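PDB 6M7L: putative non-ribosomal peptide synthetase, which probably serves as a condensation-like domain of a peptide-synthetase assembly line that has lost condensation activity and, as X-domains do, recruits oxygenases to the carrier-bound peptide. Local coordinates for residues S35-H45 and A118-G126; S292-P300 and P370-L378. One frame throughout, in Å; residues are numbered along the deposited sequence.

Contact 1: residues S35-H45 and A118-G126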
ATOM      1  N   SER A  35      -2.408  25.777  18.964  1.00 54.74           N
ATOM      2  CA  SER A  35      -0.953  25.718  18.958  1.00 56.67           C
ATOM      3  C   SER A  35      -0.320  26.760  19.869  1.00 61.76           C
ATOM      4  O   SER A  35       0.877  26.663  20.157  1.00 66.50           O
ATOM      5  CB  SER A  35      -0.417  25.897  17.534  1.00 53.90           C
ATOM      6  OG  SER A  35      -0.187  27.266  17.243  1.00 56.39           O
ATOM      7  N   ARG A  36      -1.088  27.747  20.324  1.00 57.19           N
ATOM      8  CA  ARG A  36      -0.566  28.797  21.194  1.00 68.31           C
ATOM      9  C   ARG A  36      -0.945  28.491  22.642  1.00 72.69           C
ATOM     10  O   ARG A  36      -1.770  29.164  23.257  1.00 71.27           O
ATOM     11  CB  ARG A  36      -1.099  30.161  20.756  1.00 64.88           C
ATOM     12  CG  ARG A  36      -1.347  30.308  19.261  1.00 54.12           C
ATOM     13  CD  ARG A  36      -0.052  30.295  18.467  1.00 59.53           C
ATOM     14  NE  ARG A  36       0.799  31.442  18.772  1.00 63.40           N
ATOM     15  CZ  ARG A  36       2.051  31.577  18.343  1.00 70.46           C
ATOM     16  NH1 ARG A  36       2.753  32.655  18.669  1.00 70.28           N
ATOM     17  NH2 ARG A  36       2.604  30.633  17.594  1.00 75.92           N
ATOM     18  N   ILE A  37      -0.334  27.436  23.183  1.00 74.87           N
ATOM     19  CA  ILE A  37      -0.681  26.980  24.526  1.00 73.78           C
ATOM     20  C   ILE A  37       0.574  26.656  25.333  1.00 78.78           C
ATOM     21  O   ILE A  37       0.623  26.909  26.542  1.00 84.75           O
ATOM     22  CB  ILE A  37      -1.648  25.782  24.464  1.00 69.85           C
ATOM     23  CG1 ILE A  37      -3.024  26.255  23.985  1.00 73.57           C
ATOM     24  CG2 ILE A  37      -1.775  25.112  25.817  1.00 79.52           C
ATOM     25  CD1 ILE A  37      -4.114  25.215  24.091  1.00 80.76           C
ATOM     26  N   GLY A  38       1.594  26.104  24.693  1.00 85.66           N
ATOM     27  CA  GLY A  38       2.906  26.002  25.301  1.00 87.59           C
ATOM     28  C   GLY A  38       3.346  24.569  25.534  1.00 87.40           C
ATOM     29  O   GLY A  38       2.629  23.607  25.257  1.00 92.40           O
ATOM     30  N   ASP A  39       4.561  24.456  26.085  1.00 88.64           N
ATOM     31  CA  ASP A  39       5.236  23.166  26.220  1.00 91.78           C
ATOM     32  C   ASP A  39       4.454  22.186  27.083  1.00 98.89           C
ATOM     33  O   ASP A  39       4.488  20.976  26.828  1.00102.21           O
ATOM     34  CB  ASP A  39       6.630  23.378  26.810  1.00 97.45           C
ATOM     35  CG  ASP A  39       7.535  24.175  25.894  1.00107.29           C
ATOM     36  OD1 ASP A  39       8.383  23.559  25.214  1.00111.63           O
ATOM     37  OD2 ASP A  39       7.386  25.417  25.842  1.00101.60           O
ATOM     38  N   GLU A  40       3.765  22.681  28.113  1.00104.34           N
ATOM     39  CA  GLU A  40       3.034  21.797  29.018  1.00104.81           C
ATOM     40  C   GLU A  40       2.035  20.930  28.260  1.00 94.78           C
ATOM     41  O   GLU A  40       1.931  19.724  28.511  1.00 85.88           O
ATOM     42  CB  GLU A  40       2.328  22.628  30.089  1.00108.22           C
ATOM     43  CG  GLU A  40       1.466  21.830  31.049  1.00118.66           C
ATOM     44  CD  GLU A  40       0.754  22.719  32.048  1.00123.24           C
ATOM     45  OE1 GLU A  40       1.327  23.764  32.425  1.00124.52           O
ATOM     46  OE2 GLU A  40      -0.380  22.382  32.446  1.00136.59           O
ATOM     47  N   ALA A  41       1.299  21.525  27.325  1.00 88.23           N
ATOM     48  CA  ALA A  41       0.404  20.765  26.467  1.00 85.21           C
ATOM     49  C   ALA A  41       1.187  20.176  25.302  1.00 79.46           C
ATOM     50  O   ALA A  41       1.877  20.900  24.578  1.00 76.20           O
ATOM     51  CB  ALA A  41      -0.726  21.653  25.949  1.00 72.54           C
ATOM     52  N   GLU A  42       1.091  18.858  25.131  1.00 80.15           N
ATOM     53  CA  GLU A  42       1.751  18.209  24.008  1.00 80.65           C
ATOM     54  C   GLU A  42       1.225  18.774  22.696  1.00 69.70           C
ATOM     55  O   GLU A  42       0.015  18.947  22.520  1.00 62.22           O
ATOM     56  CB  GLU A  42       1.534  16.696  24.060  1.00 74.46           C
ATOM     57  CG  GLU A  42       2.183  16.021  25.257  1.00 81.99           C
ATOM     58  CD  GLU A  42       3.691  16.167  25.259  1.00 96.62           C
ATOM     59  OE1 GLU A  42       4.333  15.711  24.290  1.00 98.87           O
ATOM     60  OE2 GLU A  42       4.233  16.746  26.226  1.00101.52           O
ATOM     61  N   GLY A  43       2.144  19.080  21.784  1.00 63.62           N
ATOM     62  CA  GLY A  43       1.736  19.613  20.499  1.00 55.45           C
ATOM     63  C   GLY A  43       0.855  18.629  19.752  1.00 59.54           C
ATOM     64  O   GLY A  43       1.072  17.415  19.787  1.00 63.77           O
ATOM     65  N   LEU A  44      -0.169  19.162  19.090  1.00 61.03           N
ATOM     66  CA  LEU A  44      -1.044  18.352  18.246  1.00 57.00           C
ATOM     67  C   LEU A  44      -0.322  18.133  16.925  1.00 55.30           C
ATOM     68  O   LEU A  44      -0.448  18.912  15.978  1.00 55.31           O
ATOM     69  CB  LEU A  44      -2.391  19.031  18.056  1.00 50.93           C
ATOM     70  CG  LEU A  44      -3.298  19.036  19.286  1.00 66.56           C
ATOM     71  CD1 LEU A  44      -4.556  19.862  19.040  1.00 59.97           C
ATOM     72  CD2 LEU A  44      -3.653  17.607  19.667  1.00 57.76           C
ATOM     73  N   HIS A  45       0.462  17.058  16.873  1.00 55.77           N
ATOM     74  CA  HIS A  45       1.316  16.757  15.738  1.00 53.32           C
ATOM     75  C   HIS A  45       1.061  15.338  15.249  1.00 54.93           C
ATOM     76  O   HIS A  45       0.623  14.464  16.003  1.00 57.71           O
ATOM     77  CB  HIS A  45       2.804  16.892  16.095  1.00 49.96           C
ATOM     78  CG  HIS A  45       3.161  18.182  16.767  1.00 57.59           C
ATOM     79  ND1 HIS A  45       4.155  18.273  17.716  1.00 54.57           N
ATOM     80  CD2 HIS A  45       2.668  19.434  16.618  1.00 51.76           C
ATOM     81  CE1 HIS A  45       4.256  19.524  18.127  1.00 51.42           C
ATOM     82  NE2 HIS A  45       3.364  20.248  17.478  1.00 56.84           N
ATOM     83  N   ALA A 118       9.003  14.942  19.359  1.00 56.61           N
ATOM     84  CA  ALA A 118       7.656  14.928  18.800  1.00 57.79           C
ATOM     85  C   ALA A 118       6.751  15.936  19.492  1.00 58.25           C
ATOM     86  O   ALA A 118       5.801  16.437  18.879  1.00 57.54           O
ATOM     87  CB  ALA A 118       7.053  13.526  18.894  1.00 51.87           C
ATOM     88  N   GLY A 119       7.026  16.247  20.757  1.00 61.15           N
ATOM     89  CA  GLY A 119       6.206  17.169  21.512  1.00 59.43           C
ATOM     90  C   GLY A 119       6.621  18.619  21.458  1.00 55.68           C
ATOM     91  O   GLY A 119       5.832  19.483  21.850  1.00 64.17           O
ATOM     92  N   ARG A 120       7.832  18.909  20.984  1.00 55.54           N
ATOM     93  CA  ARG A 120       8.310  20.286  20.941  1.00 60.88           C
ATOM     94  C   ARG A 120       7.343  21.151  20.138  1.00 64.58           C
ATOM     95  O   ARG A 120       7.029  20.818  18.987  1.00 62.54           O
ATOM     96  CB  ARG A 120       9.710  20.364  20.331  1.00 66.03           C
ATOM     97  CG  ARG A 120      10.831  19.896  21.239  1.00 63.00           C
ATOM     98  CD  ARG A 120      12.186  20.195  20.622  1.00 53.95           C
ATOM     99  NE  ARG A 120      13.276  19.948  21.561  1.00 61.83           N
ATOM    100  CZ  ARG A 120      14.565  20.068  21.257  1.00 70.62           C
ATOM    101  NH1 ARG A 120      14.930  20.432  20.035  1.00 65.35           N
ATOM    102  NH2 ARG A 120      15.489  19.822  22.178  1.00 68.59           N
ATOM    103  N   PRO A 121       6.855  22.253  20.700  1.00 71.02           N
ATOM    104  CA  PRO A 121       5.830  23.043  20.011  1.00 64.19           C
ATOM    105  C   PRO A 121       6.379  23.742  18.778  1.00 60.39           C
ATOM    106  O   PRO A 121       7.580  23.982  18.639  1.00 56.37           O
ATOM    107  CB  PRO A 121       5.393  24.062  21.072  1.00 68.67           C
ATOM    108  CG  PRO A 121       5.886  23.506  22.384  1.00 73.58           C
ATOM    109  CD  PRO A 121       7.140  22.768  22.047  1.00 69.53           C
ATOM    110  N   PHE A 122       5.464  24.065  17.869  1.00 62.18           N
ATOM    111  CA  PHE A 122       5.768  24.854  16.687  1.00 61.14           C
ATOM    112  C   PHE A 122       5.331  26.298  16.902  1.00 61.40           C
ATOM    113  O   PHE A 122       4.270  26.559  17.477  1.00 65.41           O
ATOM    114  CB  PHE A 122       5.062  24.299  15.445  1.00 60.08           C
ATOM    115  CG  PHE A 122       5.637  23.011  14.928  1.00 63.62           C
ATOM    116  CD1 PHE A 122       5.113  21.793  15.329  1.00 61.66           C
ATOM    117  CD2 PHE A 122       6.679  23.018  14.016  1.00 66.29           C
ATOM    118  CE1 PHE A 122       5.630  20.605  14.845  1.00 59.79           C
ATOM    119  CE2 PHE A 122       7.200  21.831  13.525  1.00 56.13           C
ATOM    120  CZ  PHE A 122       6.674  20.624  13.941  1.00 57.34           C
ATOM    121  N   ASP A 123       6.155  27.232  16.438  1.00 69.32           N
ATOM    122  CA  ASP A 123       5.763  28.636  16.321  1.00 63.61           C
ATOM    123  C   ASP A 123       5.311  28.830  14.879  1.00 60.60           C
ATOM    124  O   ASP A 123       6.084  29.243  14.014  1.00 68.29           O
ATOM    125  CB  ASP A 123       6.908  29.568  16.696  1.00 65.98           C
ATOM    126  CG  ASP A 123       6.549  31.033  16.519  1.00 75.60           C
ATOM    127  OD1 ASP A 123       5.387  31.325  16.158  1.00 72.45           O
ATOM    128  OD2 ASP A 123       7.428  31.893  16.736  1.00 79.26           O
ATOM    129  N   LEU A 124       4.037  28.526  14.622  1.00 57.02           N
ATOM    130  CA  LEU A 124       3.510  28.516  13.263  1.00 56.77           C
ATOM    131  C   LEU A 124       3.547  29.882  12.588  1.00 66.16           C
ATOM    132  O   LEU A 124       3.360  29.951  11.368  1.00 61.45           O
ATOM    133  CB  LEU A 124       2.076  27.982  13.270  1.00 58.54           C
ATOM    134  CG  LEU A 124       1.922  26.536  13.747  1.00 57.67           C
ATOM    135  CD1 LEU A 124       0.461  26.118  13.750  1.00 58.33           C
ATOM    136  CD2 LEU A 124       2.750  25.600  12.877  1.00 60.65           C
ATOM    137  N   THR A 125       3.778  30.963  13.338  1.00 69.55           N
ATOM    138  CA  THR A 125       3.881  32.275  12.710  1.00 68.76           C
ATOM    139  C   THR A 125       5.214  32.461  11.997  1.00 66.67           C
ATOM    140  O   THR A 125       5.265  33.118  10.953  1.00 72.19           O
ATOM    141  CB  THR A 125       3.683  33.385  13.745  1.00 70.73           C
ATOM    142  OG1 THR A 125       4.741  33.340  14.711  1.00 71.47           O
ATOM    143  CG2 THR A 125       2.345  33.221  14.454  1.00 62.80           C
ATOM    144  N   GLY A 126       6.290  31.887  12.530  1.00 62.73           N
ATOM    145  CA  GLY A 126       7.598  32.048  11.925  1.00 70.24           C
ATOM    146  C   GLY A 126       8.349  30.754  11.681  1.00 75.49           C
ATOM    147  O   GLY A 126       9.584  30.732  11.722  1.00 77.66           O
TER
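Loop packs on loop here: the connection from helix 26-34 to strand 45-53 lies along the chain leaving helix 110-119, H45 gripping A118 and F122 at one end and R36 meeting D123 at the other. The contact sits near the surface of the N-terminal half of the condensation fold. The imidazole of H45 works at both edge and faces. Its ND1 gives an N-H to A118 O in the last turn of the helix (2.7 Å, 167°), with the oxygen in the plane of the ring. F122 turns an edge onto one imidazole face in a T-shaped pair, centroids 4.8 Å apart and planes at 84°. The carbonyl carbon of G43 covers the opposite face, so the ring is held flat between its own loop and F122. Beside it, G43 and G119 bring the two backbones together, their CA atoms 5.2 Å apart.

In the middle, D39 OD1 touches P121 CD (3.5 Å), the two side chains crossing at about a right angle. At the other end R36, its chain bent at chi2 and chi3, sends NH2 to D123 OD1 (3.2 Å), a salt bridge that reaches the oxygen from above the carboxylate plane. The same OD1 takes T125 OG1 (2.6 Å) and T125 N (3.3 Å), the latter closing an Asx turn; three donors on one oxygen probably hold this carboxylate firmly. T125 CG2 lies over a guanidinium face. Beside the salt bridge, S35 OG rests against L124 CD1 (3.7 Å) and bonds to W32 O.

Strand 141-149 backs both loops, V147 meeting H45 and F122, and H149 meeting S35 and L124; R131 of strand 130-136 makes a cation-pi contact with F122, and W32 of helix 26-34 packs on L124 and T125.

Contact 2: residues S292-P300 and P370-L378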
ATOM      1  N   SER A 292     -28.623  11.284  26.784  1.00 72.94           N
ATOM      2  CA  SER A 292     -28.252  11.753  25.449  1.00 71.45           C
ATOM      3  C   SER A 292     -26.732  11.757  25.353  1.00 70.72           C
ATOM      4  O   SER A 292     -26.075  12.663  25.870  1.00 80.70           O
ATOM      5  CB  SER A 292     -28.827  13.138  25.175  1.00 74.13           C
ATOM      6  OG  SER A 292     -28.170  13.754  24.082  1.00 77.99           O
ATOM      7  N   VAL A 293     -26.177  10.754  24.679  1.00 68.15           N
ATOM      8  CA  VAL A 293     -24.736  10.608  24.522  1.00 62.74           C
ATOM      9  C   VAL A 293     -24.367  10.929  23.079  1.00 61.99           C
ATOM     10  O   VAL A 293     -25.097  10.578  22.145  1.00 70.75           O
ATOM     11  CB  VAL A 293     -24.274   9.193  24.924  1.00 55.86           C
ATOM     12  CG1 VAL A 293     -25.137   8.147  24.252  1.00 69.86           C
ATOM     13  CG2 VAL A 293     -22.805   8.982  24.594  1.00 55.07           C
ATOM     14  N   THR A 294     -23.241  11.616  22.903  1.00 61.41           N
ATOM     15  CA  THR A 294     -22.756  12.031  21.590  1.00 55.83           C
ATOM     16  C   THR A 294     -21.303  11.596  21.459  1.00 56.97           C
ATOM     17  O   THR A 294     -20.418  12.190  22.083  1.00 53.74           O
ATOM     18  CB  THR A 294     -22.880  13.545  21.406  1.00 57.88           C
ATOM     19  OG1 THR A 294     -24.239  13.951  21.610  1.00 51.66           O
ATOM     20  CG2 THR A 294     -22.435  13.951  20.005  1.00 60.46           C
ATOM     21  N   ILE A 295     -21.057  10.562  20.664  1.00 60.82           N
ATOM     22  CA  ILE A 295     -19.710  10.182  20.297  1.00 52.79           C
ATOM     23  C   ILE A 295     -19.401  10.767  18.924  1.00 55.58           C
ATOM     24  O   ILE A 295     -20.280  11.258  18.216  1.00 56.23           O
ATOM     25  CB  ILE A 295     -19.506   8.649  20.301  1.00 54.72           C
ATOM     26  CG1 ILE A 295     -20.216   8.021  19.101  1.00 56.36           C
ATOM     27  CG2 ILE A 295     -19.989   8.044  21.612  1.00 58.73           C
ATOM     28  CD1 ILE A 295     -19.373   7.011  18.357  1.00 59.10           C
ATOM     29  N   GLY A 296     -18.124  10.715  18.537  1.00 56.47           N
ATOM     30  CA  GLY A 296     -17.704  11.189  17.240  1.00 48.92           C
ATOM     31  C   GLY A 296     -16.887  10.126  16.529  1.00 52.76           C
ATOM     32  O   GLY A 296     -16.589   9.064  17.080  1.00 48.57           O
ATOM     33  N   THR A 297     -16.540  10.425  15.282  1.00 54.23           N
ATOM     34  CA  THR A 297     -15.667   9.552  14.514  1.00 48.36           C
ATOM     35  C   THR A 297     -14.869  10.414  13.552  1.00 51.43           C
ATOM     36  O   THR A 297     -15.384  11.403  13.022  1.00 55.49           O
ATOM     37  CB  THR A 297     -16.455   8.468  13.762  1.00 51.31           C
ATOM     38  OG1 THR A 297     -15.542   7.549  13.147  1.00 53.47           O
ATOM     39  CG2 THR A 297     -17.355   9.077  12.692  1.00 44.88           C
ATOM     40  N   ARG A 298     -13.604  10.054  13.355  1.00 51.67           N
ATOM     41  CA  ARG A 298     -12.746  10.765  12.419  1.00 51.13           C
ATOM     42  C   ARG A 298     -12.876  10.126  11.045  1.00 55.90           C
ATOM     43  O   ARG A 298     -12.606   8.930  10.881  1.00 61.17           O
ATOM     44  CB  ARG A 298     -11.288  10.754  12.871  1.00 47.94           C
ATOM     45  CG  ARG A 298     -10.412  11.721  12.082  1.00 53.73           C
ATOM     46  CD  ARG A 298      -8.935  11.467  12.311  1.00 50.97           C
ATOM     47  NE  ARG A 298      -8.489  10.237  11.663  1.00 64.17           N
ATOM     48  CZ  ARG A 298      -8.007  10.176  10.426  1.00 61.48           C
ATOM     49  NH1 ARG A 298      -7.906  11.279   9.697  1.00 58.70           N
ATOM     50  NH2 ARG A 298      -7.625   9.013   9.917  1.00 53.88           N
ATOM     51  N   LEU A 299     -13.303  10.912  10.070  1.00 57.78           N
ATOM     52  CA  LEU A 299     -13.261  10.398   8.713  1.00 57.20           C
ATOM     53  C   LEU A 299     -12.021  10.919   8.003  1.00 58.79           C
ATOM     54  O   LEU A 299     -11.597  12.055   8.247  1.00 64.69           O
ATOM     55  CB  LEU A 299     -14.509  10.816   7.937  1.00 57.11           C
ATOM     56  CG  LEU A 299     -15.846  10.362   8.529  1.00 59.34           C
ATOM     57  CD1 LEU A 299     -17.007  11.015   7.798  1.00 67.32           C
ATOM     58  CD2 LEU A 299     -15.968   8.849   8.483  1.00 62.35           C
ATOM     59  N   PRO A 300     -11.400  10.127   7.136  1.00 58.86           N
ATOM     60  CA  PRO A 300     -10.225  10.624   6.408  1.00 57.55           C
ATOM     61  C   PRO A 300     -10.614  11.609   5.319  1.00 62.71           C
ATOM     62  O   PRO A 300     -11.757  12.077   5.277  1.00 62.69           O
ATOM     63  CB  PRO A 300      -9.609   9.346   5.827  1.00 54.55           C
ATOM     64  CG  PRO A 300     -10.774   8.427   5.661  1.00 44.99           C
ATOM     65  CD  PRO A 300     -11.713   8.728   6.799  1.00 57.95           C
ATOM     66  N   PRO A 370     -14.767  19.688  21.931  1.00 53.59           N
ATOM     67  CA  PRO A 370     -16.127  20.168  21.662  1.00 54.16           C
ATOM     68  C   PRO A 370     -17.062  19.055  21.215  1.00 51.43           C
ATOM     69  O   PRO A 370     -16.651  18.067  20.599  1.00 52.99           O
ATOM     70  CB  PRO A 370     -15.925  21.197  20.542  1.00 56.99           C
ATOM     71  CG  PRO A 370     -14.487  21.585  20.623  1.00 55.06           C
ATOM     72  CD  PRO A 370     -13.769  20.353  21.077  1.00 51.01           C
ATOM     73  N   ILE A 371     -18.340  19.229  21.557  1.00 50.49           N
ATOM     74  CA  ILE A 371     -19.456  18.402  21.103  1.00 44.74           C
ATOM     75  C   ILE A 371     -19.337  16.957  21.580  1.00 48.86           C
ATOM     76  O   ILE A 371     -20.294  16.399  22.128  1.00 49.58           O
ATOM     77  CB  ILE A 371     -19.607  18.467  19.572  1.00 54.79           C
ATOM     78  CG1 ILE A 371     -19.775  19.921  19.123  1.00 51.49           C
ATOM     79  CG2 ILE A 371     -20.808  17.648  19.127  1.00 51.34           C
ATOM     80  CD1 ILE A 371     -20.001  20.086  17.636  1.00 56.66           C
ATOM     81  N   PHE A 372     -18.182  16.330  21.367  1.00 50.12           N
ATOM     82  CA  PHE A 372     -17.967  14.977  21.853  1.00 48.25           C
ATOM     83  C   PHE A 372     -16.582  14.866  22.469  1.00 49.28           C
ATOM     84  O   PHE A 372     -15.652  15.582  22.091  1.00 48.62           O
ATOM     85  CB  PHE A 372     -18.143  13.922  20.741  1.00 54.30           C
ATOM     86  CG  PHE A 372     -17.258  14.135  19.546  1.00 53.47           C
ATOM     87  CD1 PHE A 372     -15.974  13.615  19.512  1.00 47.55           C
ATOM     88  CD2 PHE A 372     -17.717  14.841  18.448  1.00 54.18           C
ATOM     89  CE1 PHE A 372     -15.162  13.809  18.413  1.00 50.27           C
ATOM     90  CE2 PHE A 372     -16.909  15.033  17.343  1.00 56.08           C
ATOM     91  CZ  PHE A 372     -15.631  14.519  17.326  1.00 54.37           C
ATOM     92  N   GLN A 373     -16.465  13.960  23.438  1.00 48.47           N
ATOM     93  CA  GLN A 373     -15.198  13.654  24.077  1.00 50.53           C
ATOM     94  C   GLN A 373     -14.780  12.209  23.876  1.00 53.22           C
ATOM     95  O   GLN A 373     -13.659  11.846  24.253  1.00 57.74           O
ATOM     96  CB  GLN A 373     -15.263  13.957  25.584  1.00 47.84           C
ATOM     97  CG  GLN A 373     -15.572  15.407  25.917  1.00 39.36           C
ATOM     98  CD  GLN A 373     -17.020  15.776  25.659  1.00 43.84           C
ATOM     99  OE1 GLN A 373     -17.934  15.048  26.044  1.00 49.08           O
ATOM    100  NE2 GLN A 373     -17.235  16.904  24.990  1.00 44.16           N
ATOM    101  N   VAL A 374     -15.650  11.382  23.306  1.00 48.83           N
ATOM    102  CA  VAL A 374     -15.360   9.993  22.983  1.00 45.95           C
ATOM    103  C   VAL A 374     -15.516   9.825  21.480  1.00 50.05           C
ATOM    104  O   VAL A 374     -16.473  10.336  20.888  1.00 49.56           O
ATOM    105  CB  VAL A 374     -16.291   9.032  23.751  1.00 48.63           C
ATOM    106  CG1 VAL A 374     -16.020   7.587  23.361  1.00 47.58           C
ATOM    107  CG2 VAL A 374     -16.124   9.228  25.250  1.00 48.95           C
ATOM    108  N   ALA A 375     -14.567   9.131  20.861  1.00 50.96           N
ATOM    109  CA  ALA A 375     -14.611   8.874  19.432  1.00 50.23           C
ATOM    110  C   ALA A 375     -14.414   7.388  19.176  1.00 50.01           C
ATOM    111  O   ALA A 375     -13.790   6.678  19.970  1.00 50.39           O
ATOM    112  CB  ALA A 375     -13.556   9.690  18.674  1.00 50.48           C
ATOM    113  N   LEU A 376     -14.959   6.922  18.055  1.00 50.73           N
ATOM    114  CA  LEU A 376     -14.946   5.508  17.708  1.00 52.76           C
ATOM    115  C   LEU A 376     -14.466   5.334  16.276  1.00 55.21           C
ATOM    116  O   LEU A 376     -14.981   5.988  15.361  1.00 54.97           O
ATOM    117  CB  LEU A 376     -16.337   4.890  17.879  1.00 54.00           C
ATOM    118  CG  LEU A 376     -16.558   3.499  17.284  1.00 54.83           C
ATOM    119  CD1 LEU A 376     -15.614   2.478  17.904  1.00 52.78           C
ATOM    120  CD2 LEU A 376     -18.009   3.072  17.456  1.00 55.36           C
ATOM    121  N   GLN A 377     -13.483   4.458  16.088  1.00 54.02           N
ATOM    122  CA  GLN A 377     -13.044   4.032  14.767  1.00 55.97           C
ATOM    123  C   GLN A 377     -13.225   2.526  14.657  1.00 58.45           C
ATOM    124  O   GLN A 377     -12.733   1.774  15.506  1.00 58.66           O
ATOM    125  CB  GLN A 377     -11.579   4.399  14.502  1.00 48.68           C
ATOM    126  CG  GLN A 377     -11.201   5.826  14.846  1.00 51.28           C
ATOM    127  CD  GLN A 377     -12.101   6.864  14.200  1.00 58.44           C
ATOM    128  OE1 GLN A 377     -12.480   7.849  14.835  1.00 61.15           O
ATOM    129  NE2 GLN A 377     -12.435   6.659  12.929  1.00 46.96           N
ATOM    130  N   LEU A 378     -13.938   2.091  13.624  1.00 57.63           N
ATOM    131  CA  LEU A 378     -14.117   0.674  13.327  1.00 63.50           C
ATOM    132  C   LEU A 378     -13.643   0.444  11.900  1.00 64.59           C
ATOM    133  O   LEU A 378     -14.286   0.893  10.946  1.00 64.48           O
ATOM    134  CB  LEU A 378     -15.574   0.247  13.512  1.00 65.23           C
ATOM    135  CG  LEU A 378     -15.846  -1.257  13.469  1.00 63.79           C
ATOM    136  CD1 LEU A 378     -16.858  -1.646  14.532  1.00 63.57           C
ATOM    137  CD2 LEU A 378     -16.330  -1.682  12.092  1.00 75.75           C
TER
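A single parallel beta bridge, G296 with A375, joins the strand pair 292-299 and 317-324 to strand 374-380, an edge strand of the four-stranded sheet in the C-terminal half of the condensation fold. The strand axes run 47° apart, so the backbones pair at this one point and then diverge. Two main-chain bonds make the bridge: G296 N to V374 O and L376 N to G296 O, each 2.9 Å, the arrangement in which one residue bonds to both neighbours of its partner.

Apolar and aromatic contacts flank the bridge. The bare CA of G296 stands over the centre of the F372 ring, 3.6 Å from the centroid and almost on its normal, a CH-pi contact. H369 and F353 also meet this ring. Next door, I295 CD1 reaches L376 CB (3.7 Å), its chain crossing that of L376 obliquely, and helix 272-288 covers both through H277 and F273. T294 CG2 touches I371 CG2 more loosely, at 4.1 Å.

Side-chain polar bonds take over where the backbones part. T297 OG1, swung anti to the backbone N, donates to L376 O (2.8 Å), nearly in line with that carbonyl. The guanidinium of R298 turns elsewhere, to E156 in a salt bridge and to S316, while its main chain is held by Q377. Bent at chi2 (-53°), Q377 folds its amide back against the strand and imitates a backbone partner: NE2 gives a weak bond to R298 O (3.1 Å), and OE1, which also accepts a hydrogen bond from W411 NE1, accepts R298 N on a lone pair at 2.9 Å, with N-H...O an almost straight 178°.

Contacts 1 and 2 lie in the two halves of the V-shaped condensation fold; their centres are 24 Å apart and their nearest atoms about 9 Å, so neither touches the other. Along the chain contact 1 closes before contact 2 opens. What they share is the end of strand 141-149 and the start of helix 155-172 that follows: H149 packs on H45 and L124 of contact 1, and E156 pairs with R298 of contact 2. In condensation domains this segment carries the HHxxxDG motif at the tunnel between the halves. Here R150 takes the position of the second histidine and E155 that of the glycine, so ordinary condensation chemistry cannot be assumed.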